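Local coordinates for periplasmic beta-glucosidase (Pseudomonas aeruginosa, PDB 6R5T), which probably hydrolyses terminal, non-reducing beta-D-glucosyl residues of glycosides in the periplasm, releasing beta-D-glucose, as a family 3 glycoside hydrolase, at residues A[415-420]-A[552-557]; A[657-662]-A[696-701]. The protein carries 1 engineered substitution. One frame throughout, in Å; residues are numbered along the deposited sequence. Where two conformers were deposited one is given.

Interaction 1 of 2, residues A[415-420]-A[552-557]; sequences ANAVGE and VLFGEH
Just past the end of helix 545-553, Phe-554 brings CD2, CE2 and CZ of its ring up to Ala-417 and Val-418 in the last turn of another helix. The CB of Ala-417 rests between two neighbouring ring atoms, 3.7 Å from both CD2 and CE2 of Phe-554. Next along the ring comes Val-418, whose CG1 stands 3.6 Å from CZ of Phe-554. Both methyls approach the ring obliquely, and the valine side chain lies at about a right angle to that of the phenylalanine. Val-418 presents CG1 because this branch stands anti to its own carbonyl carbon, beside the backbone N. For Phe-554 a chi1 of -70° carries the ring across to the other helix. The contact is wholly apolar, and both Val-418 and Phe-554 are buried. Next, Gly-555 turns the chain with positive phi in a Schellman motif; its N bonds to Val-552 O at 3.1 Å. Leu-375 and Lys-377, in a loop, also touch the phenylalanine, as does Leu-414. In the family 3 C-terminal domain, helix 410-418 is thus joined at its C-terminal end to the end of helix 545-553, whose Val-552 and Leu-553 pack on Leu-536 of strand 534-537 in the mixed sheet.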
loop_
_atom_site.group_PDB
_atom_site.type_symbol
_atom_site.label_atom_id
_atom_site.label_comp_id
_atom_site.label_asym_id
_atom_site.label_seq_id
_atom_site.Cartn_x
_atom_site.Cartn_y
_atom_site.Cartn_z
ATOM N N ALA A 415 -31.464 27.433 -10.070
ATOM C CA ALA A 415 -32.265 28.690 -10.180
ATOM C C ALA A 415 -32.439 29.032 -11.654
ATOM O O ALA A 415 -33.554 29.424 -12.087
ATOM C CB ALA A 415 -31.591 29.807 -9.407
ATOM N N ASN A 416 -31.371 28.918 -12.440
ATOM C CA ASN A 416 -31.372 29.200 -13.892
ATOM C C ASN A 416 -32.370 28.286 -14.611
ATOM O O ASN A 416 -33.066 28.725 -15.535
ATOM C CB ASN A 416 -29.978 29.016 -14.494
ATOM C CG ASN A 416 -28.956 30.042 -14.052
ATOM O OD1 ASN A 416 -29.283 31.112 -13.511
ATOM N ND2 ASN A 416 -27.695 29.739 -14.328
ATOM N N ALA A 417 -32.413 27.025 -14.207
ATOM C CA ALA A 417 -33.211 25.994 -14.912
ATOM C C ALA A 417 -34.706 26.235 -14.649
ATOM O O ALA A 417 -35.472 26.064 -15.606
ATOM C CB ALA A 417 -32.813 24.636 -14.422
ATOM N N VAL A 418 -35.082 26.566 -13.421
ATOM C CA VAL A 418 -36.512 26.549 -12.987
ATOM C C VAL A 418 -37.155 27.933 -13.188
ATOM O O VAL A 418 -38.414 27.964 -13.224
ATOM C CB VAL A 418 -36.696 26.054 -11.554
ATOM C CG1 VAL A 418 -36.154 24.645 -11.386
ATOM C CG2 VAL A 418 -36.129 26.978 -10.497
ATOM N N GLY A 419 -36.351 28.994 -13.301
ATOM C CA GLY A 419 -36.861 30.383 -13.327
ATOM C C GLY A 419 -37.944 30.556 -12.283
ATOM O O GLY A 419 -37.688 30.328 -11.097
ATOM N N GLU A 420 -39.161 30.908 -12.697
ATOM C CA GLU A 420 -40.278 31.130 -11.732
ATOM C C GLU A 420 -41.193 29.896 -11.671
ATOM O O GLU A 420 -42.221 29.963 -10.974
ATOM C CB GLU A 420 -41.127 32.357 -12.101
ATOM C CG GLU A 420 -40.332 33.610 -12.413
ATOM C CD GLU A 420 -40.004 33.791 -13.888
ATOM O OE1 GLU A 420 -40.857 33.404 -14.724
ATOM O OE2 GLU A 420 -38.890 34.300 -14.202
ATOM N N VAL A 552 -28.485 17.740 -16.129
ATOM C CA VAL A 552 -28.673 16.304 -15.870
ATOM C C VAL A 552 -29.832 16.115 -14.922
ATOM O O VAL A 552 -30.662 15.243 -15.206
ATOM C CB VAL A 552 -27.382 15.674 -15.331
ATOM C CG1 VAL A 552 -27.672 14.375 -14.590
ATOM C CG2 VAL A 552 -26.455 15.514 -16.510
ATOM N N LEU A 553 -29.913 16.874 -13.846
ATOM C CA LEU A 553 -30.956 16.659 -12.825
ATOM C C LEU A 553 -32.362 16.841 -13.410
ATOM O O LEU A 553 -33.262 16.084 -13.009
ATOM C CB LEU A 553 -30.749 17.605 -11.639
ATOM C CG LEU A 553 -29.531 17.270 -10.771
ATOM C CD1 LEU A 553 -29.312 18.383 -9.778
ATOM C CD2 LEU A 553 -29.661 15.905 -10.084
ATOM N N PHE A 554 -32.522 17.702 -14.401
ATOM C CA PHE A 554 -33.861 17.952 -14.986
ATOM C C PHE A 554 -34.051 17.209 -16.307
ATOM O O PHE A 554 -35.145 17.315 -16.918
ATOM C CB PHE A 554 -34.083 19.461 -15.088
ATOM C CG PHE A 554 -34.271 20.138 -13.768
ATOM C CD1 PHE A 554 -35.308 19.789 -12.932
ATOM C CD2 PHE A 554 -33.418 21.138 -13.366
ATOM C CE1 PHE A 554 -35.494 20.404 -11.709
ATOM C CE2 PHE A 554 -33.614 21.764 -12.152
ATOM C CZ PHE A 554 -34.626 21.377 -11.306
ATOM N N GLY A 555 -33.090 16.389 -16.697
ATOM C CA GLY A 555 -33.218 15.449 -17.834
ATOM C C GLY A 555 -33.032 16.092 -19.181
ATOM O O GLY A 555 -33.297 15.426 -20.189
ATOM N N GLU A 556 -32.419 17.258 -19.224
ATOM C CA GLU A 556 -31.989 17.867 -20.498
ATOM C C GLU A 556 -30.833 17.038 -21.039
ATOM O O GLU A 556 -30.659 16.988 -22.230
ATOM C CB GLU A 556 -31.563 19.323 -20.350
ATOM C CG GLU A 556 -32.476 20.180 -19.494
ATOM C CD GLU A 556 -33.765 20.643 -20.154
ATOM O OE1 GLU A 556 -34.523 21.391 -19.487
ATOM O OE2 GLU A 556 -34.010 20.263 -21.326
ATOM N N HIS A 557 -30.015 16.460 -20.165
ATOM C CA HIS A 557 -28.900 15.583 -20.577
ATOM C C HIS A 557 -29.098 14.278 -19.809
ATOM O O HIS A 557 -29.374 14.354 -18.599
ATOM C CB HIS A 557 -27.531 16.223 -20.302
ATOM C CG HIS A 557 -26.397 15.324 -20.679
ATOM N ND1 HIS A 557 -25.871 15.304 -21.963
ATOM C CD2 HIS A 557 -25.680 14.424 -19.966
ATOM C CE1 HIS A 557 -24.886 14.414 -22.034
ATOM N NE2 HIS A 557 -24.745 13.838 -20.816
#

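Interaction 2 of 2, residues A[657-662]-A[696-701]. With MG (magnesium ion), chain F.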
loop_
_atom_site.group_PDB
_atom_site.type_symbol
_atom_site.label_atom_id
_atom_site.label_comp_id
_atom_site.label_asym_id
_atom_site.label_seq_id
_atom_site.Cartn_x
_atom_site.Cartn_y
_atom_site.Cartn_z
ATOM N N LEU A 657 -14.237 -3.120 -23.807
ATOM C CA LEU A 657 -13.614 -4.379 -24.182
ATOM C C LEU A 657 -12.425 -4.613 -23.271
ATOM O O LEU A 657 -11.511 -3.761 -23.223
ATOM C CB LEU A 657 -13.219 -4.378 -25.655
ATOM C CG LEU A 657 -12.718 -5.749 -26.114
ATOM C CD1 LEU A 657 -13.089 -6.010 -27.548
ATOM C CD2 LEU A 657 -11.215 -5.872 -25.918
ATOM N N TYR A 658 -12.384 -5.792 -22.672
ATOM C CA TYR A 658 -11.277 -6.200 -21.793
ATOM C C TYR A 658 -10.675 -7.476 -22.354
ATOM O O TYR A 658 -11.390 -8.304 -22.942
ATOM C CB TYR A 658 -11.740 -6.422 -20.346
ATOM C CG TYR A 658 -12.388 -5.201 -19.747
ATOM C CD1 TYR A 658 -13.734 -4.952 -19.893
ATOM C CD2 TYR A 658 -11.641 -4.298 -19.003
ATOM C CE1 TYR A 658 -14.330 -3.823 -19.325
ATOM C CE2 TYR A 658 -12.217 -3.173 -18.444
ATOM C CZ TYR A 658 -13.567 -2.947 -18.572
ATOM O OH TYR A 658 -14.037 -1.771 -18.025
ATOM N N LEU A 659 -9.387 -7.653 -22.100
ATOM C CA LEU A 659 -8.699 -8.916 -22.447
ATOM C C LEU A 659 -8.155 -9.577 -21.189
ATOM O O LEU A 659 -7.642 -8.869 -20.309
ATOM C CB LEU A 659 -7.524 -8.621 -23.383
ATOM C CG LEU A 659 -7.896 -8.376 -24.837
ATOM C CD1 LEU A 659 -6.658 -8.246 -25.689
ATOM C CD2 LEU A 659 -8.764 -9.487 -25.380
ATOM N N GLN A 660 -8.188 -10.899 -21.179
ATOM C CA GLN A 660 -7.425 -11.655 -20.182
ATOM C C GLN A 660 -6.505 -12.625 -20.931
ATOM O O GLN A 660 -6.960 -13.239 -21.930
ATOM C CB GLN A 660 -8.311 -12.431 -19.216
ATOM C CG GLN A 660 -7.524 -13.171 -18.136
ATOM C CD GLN A 660 -8.399 -14.042 -17.271
ATOM O OE1 GLN A 660 -9.564 -14.261 -17.583
ATOM N NE2 GLN A 660 -7.850 -14.523 -16.147
ATOM N N ASP A 661 -5.299 -12.782 -20.415
ATOM C CA ASP A 661 -4.342 -13.801 -20.898
ATOM C C ASP A 661 -4.201 -14.829 -19.783
ATOM O O ASP A 661 -3.430 -14.608 -18.853
ATOM C CB ASP A 661 -3.018 -13.116 -21.197
ATOM C CG ASP A 661 -1.934 -14.032 -21.733
ATOM O OD1 ASP A 661 -2.215 -15.262 -21.842
ATOM O OD2 ASP A 661 -0.822 -13.528 -21.964
ATOM N N PRO A 662 -5.054 -15.874 -19.764
ATOM C CA PRO A 662 -5.163 -16.704 -18.571
ATOM C C PRO A 662 -3.981 -17.615 -18.272
ATOM O O PRO A 662 -3.962 -18.177 -17.165
ATOM C CB PRO A 662 -6.435 -17.507 -18.839
ATOM C CG PRO A 662 -6.471 -17.601 -20.358
ATOM C CD PRO A 662 -6.047 -16.217 -20.795
ATOM N N ALA A 696 -0.455 -6.523 -30.770
ATOM C CA ALA A 696 0.008 -5.395 -29.929
ATOM C C ALA A 696 -0.846 -5.310 -28.650
ATOM O O ALA A 696 -0.317 -4.943 -27.586
ATOM C CB ALA A 696 -0.084 -4.117 -30.724
ATOM N N ASP A 697 -2.112 -5.679 -28.754
ATOM C CA ASP A 697 -3.046 -5.689 -27.593
ATOM C C ASP A 697 -2.697 -6.833 -26.637
ATOM O O ASP A 697 -3.201 -6.854 -25.492
ATOM C CB ASP A 697 -4.466 -5.855 -28.094
ATOM C CG ASP A 697 -4.853 -4.639 -28.888
ATOM O OD1 ASP A 697 -4.746 -3.511 -28.323
ATOM O OD2 ASP A 697 -5.172 -4.821 -30.072
ATOM N N LEU A 698 -1.931 -7.807 -27.068
ATOM C CA LEU A 698 -1.754 -9.066 -26.317
ATOM C C LEU A 698 -0.392 -9.149 -25.626
ATOM O O LEU A 698 -0.163 -10.055 -24.843
ATOM C CB LEU A 698 -1.900 -10.242 -27.287
ATOM C CG LEU A 698 -3.087 -10.202 -28.254
ATOM C CD1 LEU A 698 -3.054 -11.423 -29.172
ATOM C CD2 LEU A 698 -4.411 -10.095 -27.527
ATOM N N LYS A 699 0.522 -8.212 -25.880
ATOM C CA LYS A 699 1.892 -8.334 -25.367
ATOM C C LYS A 699 1.997 -7.782 -23.936
ATOM O O LYS A 699 1.201 -6.959 -23.504
ATOM C CB LYS A 699 2.825 -7.497 -26.240
ATOM C CG LYS A 699 2.915 -7.964 -27.673
ATOM C CD LYS A 699 4.208 -7.620 -28.357
ATOM C CE LYS A 699 4.353 -8.416 -29.642
ATOM N NZ LYS A 699 5.630 -8.139 -30.341
ATOM N N PHE A 700 2.983 -8.257 -23.244
ATOM C CA PHE A 700 3.316 -7.834 -21.882
ATOM C C PHE A 700 4.819 -7.967 -21.705
ATOM O O PHE A 700 5.529 -8.753 -22.409
ATOM C CB PHE A 700 2.565 -8.680 -20.853
ATOM C CG PHE A 700 3.001 -10.109 -20.787
ATOM C CD1 PHE A 700 2.579 -11.046 -21.735
ATOM C CD2 PHE A 700 3.843 -10.543 -19.773
ATOM C CE1 PHE A 700 3.013 -12.365 -21.683
ATOM C CE2 PHE A 700 4.247 -11.860 -19.704
ATOM C CZ PHE A 700 3.849 -12.773 -20.670
ATOM N N TYR A 701 5.298 -7.248 -20.708
ATOM C CA TYR A 701 6.699 -7.339 -20.254
ATOM C C TYR A 701 6.847 -8.498 -19.292
ATOM O O TYR A 701 6.186 -8.551 -18.211
ATOM C CB TYR A 701 7.172 -6.039 -19.604
ATOM C CG TYR A 701 7.276 -4.897 -20.577
ATOM C CD1 TYR A 701 8.390 -4.770 -21.388
ATOM C CD2 TYR A 701 6.219 -4.021 -20.750
ATOM C CE1 TYR A 701 8.477 -3.738 -22.305
ATOM C CE2 TYR A 701 6.285 -3.006 -21.684
ATOM C CZ TYR A 701 7.431 -2.856 -22.440
ATOM O OH TYR A 701 7.515 -1.833 -23.342
HETATM MG MG MG F . -1.178 -16.935 -22.584
HETATM O O HOH W 1 0.690 -12.774 -24.388
HETATM O O HOH W 2 0.544 -15.680 -22.564
HETATM O O HOH W 3 -3.029 -17.917 -22.419
HETATM O O HOH W 4 -1.590 -16.516 -24.596
HETATM O O HOH W 5 -0.149 -18.671 -23.281
#
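Asp-661 extends its carboxylate with CG anti to the backbone N (chi1 -179°), which sends one oxygen to a magnesium ion and the other toward the 696-701 segment. Phe-700, at chi1 68°, has CG between its backbone N and carbonyl carbon; this brings CE1 of its ring 4.0 Å from Asp-661 OD2. The two side chains cross at about a right angle, with carboxylate and ring planes 71° apart. OD2 is the busier of the two oxygens. Water 1 lies 3.0 Å from OD2 of Asp-661 and 2.9 Å from Leu-698 O and can donate to either; bridging the two segments, it sits in the plane of the Phe-700 ring at its edge. Water 2, a ligand of the magnesium, lies 2.6 Å from the same OD2, and Arg-668 adds a salt bridge. Together these partners fix the rotation of the carboxylate and would be expected to favour its charged form. OD1 binds the metal at 2.1 Å; Val-663 O and four waters complete six ligands. Beside this polar corner, Leu-659 points CD1 at CD2 of Leu-698, a tight and doubtful 3.4 Å. The same CD1 lies 3.7 Å from Asp-697 O, which accepts a hydrogen bond from Arg-674 NE; both distances hold for one of the two conformers of Leu-659. On strand 651-660, Leu-659 also packs on Val-716 of strand 712-719 and Leu-693 of strand 686-694. Six oxygen ligands are usual for magnesium; here four are water. The site lies just past the end of strand 651-660, in the fibronectin type III-like domain of this family 3 enzyme.

In the fold
From the N terminus the chain first builds the parallel-stranded barrel of the family 3 N-terminal domain, then enters the C-terminal domain, where helix 410-418 provides the first half of interaction 1. Helix 545-553 supplies the second half, closing a loop of 131 residues that includes strands 472-478, 513-518 and 534-537 of the mixed sheet. Interaction 2 opens later, at the end of strand 651-660, and closes after only 33 residues, bracketing strands 672-681 and 686-694 of the fibronectin-like domain. The two contacts follow in series, neither nested nor crossed. Their centres lie 44 Å apart, and each ties together parts of its own domain.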